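Local coordinates for endoglucanase A (Clostridium acetobutylicum, PDB 3IK2), which probably hydrolyses internal beta-1,4-glucosidic bonds of cellulose and related glucans, as a family 44 glycoside hydrolase built on a TIM-like barrel, at residues Y77-S82 with V156-N161; L103-Y108 with V131-N136; I443-K448 with Y497-L502. One frame throughout, in Å; residues are numbered along the deposited sequence.

Contact 1 of 3, residues Y77-S82 with V156-N161; sequences YNEPAS and VNYLVN. With ACT (acetate ion), chain I.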
# COMPACT_ATOMS: atom_id res chain seq x y z
N TYR A 77 8.78 8.08 -26.52
CA TYR A 77 9.97 7.73 -25.71
C TYR A 77 10.70 8.96 -25.17
O TYR A 77 11.25 8.93 -24.08
CB TYR A 77 10.98 6.89 -26.50
CG TYR A 77 10.65 5.42 -26.71
CD1 TYR A 77 11.43 4.63 -27.57
CD2 TYR A 77 9.56 4.82 -26.07
CE1 TYR A 77 11.15 3.27 -27.77
CE2 TYR A 77 9.25 3.47 -26.27
CZ TYR A 77 10.05 2.69 -27.12
OH TYR A 77 9.77 1.34 -27.33
N ASN A 78 10.67 10.04 -25.95
CA ASN A 78 11.37 11.29 -25.63
C ASN A 78 10.46 12.43 -25.19
O ASN A 78 10.93 13.53 -24.91
CB ASN A 78 12.23 11.71 -26.81
CG ASN A 78 13.22 10.64 -27.21
OD1 ASN A 78 13.25 10.20 -28.36
ND2 ASN A 78 14.01 10.19 -26.25
N GLU A 79 9.16 12.15 -25.14
CA GLU A 79 8.18 13.05 -24.52
C GLU A 79 8.37 13.09 -22.98
O GLU A 79 8.45 12.03 -22.33
CB GLU A 79 6.77 12.61 -24.92
CG GLU A 79 5.59 13.40 -24.30
CD GLU A 79 4.23 12.73 -24.60
OE1 GLU A 79 3.60 12.10 -23.68
OE2 GLU A 79 3.81 12.81 -25.79
N PRO A 80 8.50 14.31 -22.40
CA PRO A 80 8.64 14.38 -20.92
C PRO A 80 7.52 13.64 -20.17
O PRO A 80 6.34 13.74 -20.55
CB PRO A 80 8.61 15.86 -20.61
CG PRO A 80 8.26 16.56 -21.91
CD PRO A 80 8.56 15.63 -23.04
N ALA A 81 7.92 12.89 -19.14
CA ALA A 81 7.00 12.20 -18.25
C ALA A 81 6.06 11.23 -18.95
O ALA A 81 5.04 10.81 -18.38
CB ALA A 81 6.23 13.21 -17.37
N SER A 82 6.40 10.83 -20.16
CA SER A 82 5.56 9.90 -20.92
C SER A 82 5.25 8.60 -20.15
O SER A 82 4.18 8.01 -20.33
CB SER A 82 6.15 9.60 -22.31
OG SER A 82 7.28 8.74 -22.23
N VAL A 156 6.22 18.40 -11.67
CA VAL A 156 4.88 18.35 -11.12
C VAL A 156 4.03 19.29 -11.97
O VAL A 156 2.91 18.95 -12.38
CB VAL A 156 4.85 18.79 -9.63
CG1 VAL A 156 3.44 18.71 -9.06
CG2 VAL A 156 5.77 17.92 -8.78
N ASN A 157 4.59 20.46 -12.27
CA ASN A 157 3.93 21.47 -13.09
C ASN A 157 3.47 20.90 -14.45
O ASN A 157 2.39 21.21 -14.89
CB ASN A 157 4.84 22.70 -13.30
CG ASN A 157 4.14 23.82 -14.06
OD1 ASN A 157 3.31 24.55 -13.49
ND2 ASN A 157 4.46 23.96 -15.35
N TYR A 158 4.30 20.08 -15.08
CA TYR A 158 3.97 19.41 -16.34
C TYR A 158 2.74 18.51 -16.15
O TYR A 158 1.86 18.47 -16.99
CB TYR A 158 5.16 18.58 -16.86
CG TYR A 158 4.85 17.82 -18.14
CD1 TYR A 158 5.12 18.38 -19.39
CD2 TYR A 158 4.28 16.55 -18.10
CE1 TYR A 158 4.81 17.72 -20.55
CE2 TYR A 158 3.94 15.89 -19.26
CZ TYR A 158 4.22 16.47 -20.48
OH TYR A 158 3.92 15.79 -21.62
N LEU A 159 2.70 17.81 -15.03
CA LEU A 159 1.63 16.86 -14.75
C LEU A 159 0.31 17.57 -14.48
O LEU A 159 -0.74 17.17 -14.96
CB LEU A 159 2.03 15.91 -13.59
CG LEU A 159 3.20 14.95 -13.86
CD1 LEU A 159 3.69 14.30 -12.55
CD2 LEU A 159 2.83 13.86 -14.88
N VAL A 160 0.38 18.64 -13.70
CA VAL A 160 -0.80 19.44 -13.36
C VAL A 160 -1.31 20.19 -14.60
O VAL A 160 -2.52 20.35 -14.79
CB VAL A 160 -0.50 20.41 -12.19
CG1 VAL A 160 -1.64 21.46 -11.99
CG2 VAL A 160 -0.27 19.60 -10.92
N ASN A 161 -0.38 20.63 -15.43
CA ASN A 161 -0.76 21.25 -16.69
C ASN A 161 -1.61 20.30 -17.54
O ASN A 161 -2.59 20.71 -18.15
CB ASN A 161 0.46 21.72 -17.49
CG ASN A 161 0.08 22.18 -18.94
OD1 ASN A 161 -0.03 21.36 -19.87
ND2 ASN A 161 -0.13 23.48 -19.10
C ACT I . 3.51 26.27 -17.92
O ACT I . 2.92 26.05 -16.84
OXT ACT I . 4.77 26.36 -17.87
CH3 ACT I . 2.74 26.42 -19.20
O HOH W 1 4.01 12.85 -21.41

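Contact 2 of 3, residues L103-Y108 with V131-N136; sequences LQAGGY and VEFNKN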
# COMPACT_ATOMS: atom_id res chain seq x y z
N LEU A 103 8.14 11.19 -6.90
CA LEU A 103 9.15 12.24 -7.20
C LEU A 103 10.52 11.84 -6.63
O LEU A 103 10.62 10.95 -5.76
CB LEU A 103 8.70 13.62 -6.68
CG LEU A 103 7.31 14.08 -7.14
CD1 LEU A 103 6.93 15.37 -6.43
CD2 LEU A 103 7.23 14.27 -8.68
N GLN A 104 11.58 12.44 -7.16
CA GLN A 104 12.96 11.99 -6.91
C GLN A 104 13.62 12.88 -5.86
O GLN A 104 13.45 14.09 -5.87
CB GLN A 104 13.79 11.98 -8.21
CG GLN A 104 13.35 10.95 -9.26
CD GLN A 104 11.91 11.17 -9.75
OE1 GLN A 104 11.54 12.27 -10.12
NE2 GLN A 104 11.09 10.12 -9.73
N ALA A 105 14.34 12.25 -4.93
CA ALA A 105 15.02 12.97 -3.85
C ALA A 105 16.42 12.38 -3.60
O ALA A 105 17.25 13.02 -2.94
CB ALA A 105 14.17 12.96 -2.56
N GLY A 106 16.68 11.19 -4.15
CA GLY A 106 17.96 10.49 -3.95
C GLY A 106 19.18 11.37 -4.21
O GLY A 106 20.14 11.37 -3.42
N GLY A 107 19.11 12.12 -5.31
CA GLY A 107 20.04 13.20 -5.62
C GLY A 107 20.37 13.31 -7.10
O GLY A 107 20.73 14.37 -7.57
N TYR A 108 20.26 12.20 -7.83
CA TYR A 108 20.68 12.13 -9.25
C TYR A 108 19.73 11.16 -9.99
O TYR A 108 19.14 10.31 -9.36
CB TYR A 108 22.16 11.64 -9.43
CG TYR A 108 23.22 12.55 -8.82
CD1 TYR A 108 23.86 13.53 -9.58
CD2 TYR A 108 23.57 12.41 -7.47
CE1 TYR A 108 24.82 14.38 -8.99
CE2 TYR A 108 24.50 13.23 -6.88
CZ TYR A 108 25.13 14.21 -7.63
OH TYR A 108 26.07 14.98 -7.00
N VAL A 131 19.41 16.18 -9.53
CA VAL A 131 18.09 16.61 -9.09
C VAL A 131 18.21 17.92 -8.30
O VAL A 131 19.05 18.03 -7.40
CB VAL A 131 17.36 15.52 -8.17
CG1 VAL A 131 15.99 16.02 -7.63
CG2 VAL A 131 17.21 14.19 -8.89
N GLU A 132 17.37 18.88 -8.65
CA GLU A 132 17.08 20.04 -7.81
C GLU A 132 15.59 20.11 -7.59
O GLU A 132 14.82 19.76 -8.48
CB GLU A 132 17.53 21.34 -8.49
CG GLU A 132 18.97 21.36 -8.94
CD GLU A 132 19.95 21.47 -7.79
OE1 GLU A 132 21.10 21.08 -8.00
OE2 GLU A 132 19.57 21.91 -6.68
N PHE A 133 15.17 20.57 -6.42
CA PHE A 133 13.73 20.70 -6.13
C PHE A 133 13.03 21.90 -6.80
O PHE A 133 11.88 21.80 -7.29
CB PHE A 133 13.47 20.61 -4.61
CG PHE A 133 13.89 19.28 -4.01
CD1 PHE A 133 13.78 18.09 -4.74
CD2 PHE A 133 14.39 19.23 -2.71
CE1 PHE A 133 14.15 16.85 -4.19
CE2 PHE A 133 14.76 18.01 -2.15
CZ PHE A 133 14.64 16.81 -2.89
N ASN A 134 13.73 23.02 -6.84
CA ASN A 134 13.20 24.28 -7.36
C ASN A 134 14.04 24.83 -8.50
O ASN A 134 15.25 24.90 -8.38
CB ASN A 134 13.13 25.30 -6.23
CG ASN A 134 12.13 24.89 -5.18
OD1 ASN A 134 10.92 25.02 -5.40
ND2 ASN A 134 12.61 24.35 -4.06
N LYS A 135 13.39 25.22 -9.58
CA LYS A 135 14.09 25.71 -10.78
C LYS A 135 14.57 27.12 -10.59
O LYS A 135 15.63 27.49 -11.11
CB LYS A 135 13.22 25.60 -12.03
CG LYS A 135 14.03 25.62 -13.34
CD LYS A 135 13.10 25.63 -14.55
CE LYS A 135 13.87 25.77 -15.86
NZ LYS A 135 13.00 25.66 -17.07
N ASN A 136 13.81 27.92 -9.84
CA ASN A 136 14.15 29.33 -9.61
C ASN A 136 14.28 30.19 -10.88
O ASN A 136 14.73 31.34 -10.82
CB ASN A 136 15.41 29.50 -8.70
CG ASN A 136 15.30 28.71 -7.40
OD1 ASN A 136 14.41 28.96 -6.58
ND2 ASN A 136 16.20 27.74 -7.22
O HOH W 2 21.45 16.29 -5.76

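Contact 3 of 3, residues I443-K448 with Y497-L502; sequences IIVMNK and YKIPAL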
# COMPACT_ATOMS: atom_id res chain seq x y z
N ILE A 443 -20.53 -8.72 4.54
CA ILE A 443 -19.73 -9.40 5.54
C ILE A 443 -18.66 -10.20 4.82
O ILE A 443 -18.95 -10.92 3.86
CB ILE A 443 -20.58 -10.31 6.45
CG1 ILE A 443 -21.78 -9.54 7.03
CG2 ILE A 443 -19.75 -10.84 7.60
CD1 ILE A 443 -22.88 -10.44 7.60
N ILE A 444 -17.41 -10.04 5.25
CA ILE A 444 -16.33 -10.94 4.84
C ILE A 444 -16.07 -11.93 5.95
O ILE A 444 -15.86 -11.55 7.11
CB ILE A 444 -15.00 -10.18 4.50
CG1 ILE A 444 -15.24 -9.11 3.45
CG2 ILE A 444 -13.88 -11.17 4.03
CD1 ILE A 444 -15.62 -9.65 2.08
N VAL A 445 -16.10 -13.21 5.58
CA VAL A 445 -15.87 -14.28 6.54
C VAL A 445 -14.91 -15.28 5.90
O VAL A 445 -15.15 -15.75 4.78
CB VAL A 445 -17.22 -14.98 6.96
CG1 VAL A 445 -16.96 -16.03 7.99
CG2 VAL A 445 -18.15 -13.97 7.57
N MET A 446 -13.83 -15.59 6.62
CA MET A 446 -12.82 -16.55 6.17
C MET A 446 -12.59 -17.61 7.25
O MET A 446 -12.50 -17.29 8.45
CB MET A 446 -11.44 -15.91 5.89
CG MET A 446 -11.32 -14.82 4.82
SD MET A 446 -9.94 -13.72 5.32
CE MET A 446 -10.91 -12.24 5.69
N ASN A 447 -12.42 -18.84 6.81
CA ASN A 447 -12.01 -19.92 7.66
C ASN A 447 -10.53 -20.20 7.36
O ASN A 447 -10.20 -20.78 6.33
CB ASN A 447 -12.93 -21.15 7.40
CG ASN A 447 -12.49 -22.40 8.16
OD1 ASN A 447 -11.56 -22.39 8.95
ND2 ASN A 447 -13.19 -23.51 7.91
N LYS A 448 -9.65 -19.76 8.26
CA LYS A 448 -8.20 -19.96 8.10
C LYS A 448 -7.75 -21.39 8.48
O LYS A 448 -6.59 -21.76 8.30
CB LYS A 448 -7.37 -18.90 8.88
CG LYS A 448 -7.72 -17.41 8.65
CD LYS A 448 -6.91 -16.42 9.53
CE LYS A 448 -7.55 -16.20 10.90
NZ LYS A 448 -6.76 -15.29 11.82
N TYR A 497 -24.15 -20.06 9.09
CA TYR A 497 -23.53 -20.40 7.82
C TYR A 497 -22.27 -21.22 8.10
O TYR A 497 -21.35 -20.77 8.80
CB TYR A 497 -23.25 -19.16 6.92
CG TYR A 497 -23.26 -19.54 5.44
CD1 TYR A 497 -24.45 -19.69 4.75
CD2 TYR A 497 -22.06 -19.78 4.74
CE1 TYR A 497 -24.47 -20.06 3.39
CE2 TYR A 497 -22.06 -20.16 3.39
CZ TYR A 497 -23.28 -20.31 2.71
OH TYR A 497 -23.32 -20.72 1.35
N LYS A 498 -22.28 -22.45 7.57
CA LYS A 498 -21.18 -23.38 7.64
C LYS A 498 -20.21 -23.17 6.46
O LYS A 498 -20.60 -23.23 5.30
CB LYS A 498 -21.68 -24.82 7.66
CG LYS A 498 -20.57 -25.85 7.79
CD LYS A 498 -21.19 -27.27 7.92
CE LYS A 498 -20.15 -28.28 8.42
NZ LYS A 498 -20.73 -29.66 8.63
N ILE A 499 -18.94 -22.94 6.79
CA ILE A 499 -17.91 -22.66 5.81
C ILE A 499 -16.83 -23.75 5.86
O ILE A 499 -16.23 -23.98 6.92
CB ILE A 499 -17.32 -21.25 6.09
CG1 ILE A 499 -18.39 -20.20 5.78
CG2 ILE A 499 -16.12 -20.95 5.23
CD1 ILE A 499 -18.03 -18.79 6.16
N PRO A 500 -16.56 -24.43 4.72
CA PRO A 500 -15.48 -25.42 4.79
C PRO A 500 -14.11 -24.76 5.02
O PRO A 500 -13.99 -23.53 4.96
CB PRO A 500 -15.55 -26.11 3.40
CG PRO A 500 -16.92 -25.77 2.85
CD PRO A 500 -17.18 -24.36 3.39
N ALA A 501 -13.10 -25.58 5.33
CA ALA A 501 -11.72 -25.15 5.57
C ALA A 501 -11.18 -24.32 4.41
O ALA A 501 -11.53 -24.58 3.26
CB ALA A 501 -10.82 -26.37 5.78
N LEU A 502 -10.32 -23.36 4.71
CA LEU A 502 -9.60 -22.62 3.66
C LEU A 502 -10.57 -22.08 2.63
O LEU A 502 -10.48 -22.38 1.44
CB LEU A 502 -8.49 -23.45 3.01
CG LEU A 502 -7.44 -24.08 3.94
CD1 LEU A 502 -6.55 -25.08 3.17
CD2 LEU A 502 -6.60 -23.02 4.69

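Contact 1 of 3, residues Y77-S82 with V156-N161
Tyr158 reaches out from helix 152-163 and sets its ring against Pro80 and Ala81, in the loop that leads into helix 82-93. The two sides of this meeting differ. Pro80 lies over one face of the ring, with CB 4.2 Å above the plane of Tyr158 but displaced toward the rim, and its CG comes within 3.9 Å of CE1 of Tyr158. The side chains of Pro80 and Tyr158 cross at about a right angle. Ala81 approaches obliquely instead, its CB 3.9 Å from CD2 of Tyr158, and the same methyl group also lies 4.3 Å from CD2 of Leu159, one residue further along the helix. Tyr158 can span the gap because its CG is anti to the backbone N (chi1 178°), which sends the ring away from the helix and carries the hydroxyl past the proline toward Glu79.

At that end the chemistry turns polar. A single water accepts a hydrogen bond from Tyr158 OH at 2.9 Å and donates to the carbonyl O of Pro80 at 2.6 Å, a bridge joining a phenol and a backbone carbonyl. The extended side chain of Glu79 brings its carboxylate close by, its plane turned 38° from the tyrosine ring. The loop itself is shaped by a type II beta turn from Glu79 to Ser82, closed by a bond from Ser82 N to Glu79 O, and Ala81 takes the N-cap position of the helix that follows. Asn50 binds the carbonyl O of Glu79 from outside, while Thr85 packs against Tyr158 and Leu159.

The contact thus joins the loop before helix 82-93 to helix 152-163 on the outside of the barrel. It is amphipathic along one side chain: the ring carbons pack on proline and alanine, while one solvent link ties the hydroxyl to the turn.

Contact 2 of 3, residues L103-Y108 with V131-N136
The carbonyl O of Gly107 is gripped twice. Val131 N donates to it at 3.0 Å along a nearly straight line (165° at the hydrogen), approaching from well above the carbonyl plane. A water donates to the same oxygen of Gly107 at 2.7 Å and joins it, by a weak and longer bond, to the carbonyl O of Val131, beside the antiparallel pairing of strands 108-110 and 128-132. The positive phi of Gly107 (144°) is a conformation natural to glycine, and in it the oxygen faces Val131.

Beside this bond Val131 packs on the loop with both methyl groups. A trans chi1 (177°) directs CG1 of Val131 to the carbonyl O of Gln104, 3.6 Å away, and lays CG2 alongside Gly107 C and Gln104 CB. Phe133 meets the loop edge-on: the carbonyl O of Gln104 lies in the ring plane, 3.3 Å from CE1 of Phe133, and Ala105 CB sits 3.9 Å from CZ. The ring is further packed by Gln207 and Val211 of helix 198-215. The amide of Gln104 turns elsewhere, its NE2 bonding to the carbonyl O of Ser42, and Asp178 receives the backbone N-H groups of Ala105 and Gly106.

In this way the loop from barrel strand 99-103 is led into the small sheet of strands 108-110, 128-132 and 149-151. The chemistry mixes one nearly straight backbone bond with carbon-to-oxygen and methyl contacts. A peptide oxygen in the plane of a phenyl ring, against its weakly positive C-H edge, is probably weakly favourable.

Contact 3 of 3, residues I443-K448 with Y497-L502
Asn447 faces Ile499, Pro500 and Ala501 through its side-chain amide. The main acceptor of its ND2 is the carbonyl O of Asp452, but ND2 also donates to the carbonyl O of Ile499 at 3.2 Å; this bond is bent (145° at the hydrogen), the nitrogen standing above the carbonyl plane. ND2 of Asn447 further lies 3.1 Å from Pro500 O and against CA of Ala501, so the amide is laid across the bend where the chain leaves strand 494-499. The trans chi1 (175°) swings the amide of Asn447 toward this bend, and its CB rests 3.9 Å from Ile499 CG2.

Two residues earlier, Val445 CG1 presses on Ile499 CD1 at 3.5 Å, tighter than usual for carbons. At the other end, Leu502 CD2 lies near the carbonyl O of Lys448.

Around this shell, OD1 of Asn447 takes the N-H of Asn449, and Phe456 of strand 454-461 packs on both Val445 and Ile499. Further out, strand 440-447 pairs on one side with strand 503-510 and on the other with strand 427-433, whereas strand 494-499 lies at an edge of the same sheet, meeting strand 440-447 through side chains across the interior of this beta domain.

Overall arrangement
Contacts 1 and 2 belong to the barrel domain, on its periphery, and contact 3 to the separate beta domain. Along the chain, both segments of contact 2 fall between those of contact 1, and contact 3 comes later. The centres of contacts 1 and 2 are about 15 Å apart, and the two touch where Val156 CG2 packs on Leu103 CD1 at 3.7 Å, joining helix 152-163 to barrel strand 99-103. The calcium ion, held by Glu48, Asp144, Asp147 and Ser149, lies about 10 Å from the side chains of both Pro80 and Val131. Contact 3 lies across the chain's centre, about 47 and 50 Å from the others between centres, and touches neither, their nearest atoms being over 30 Å away.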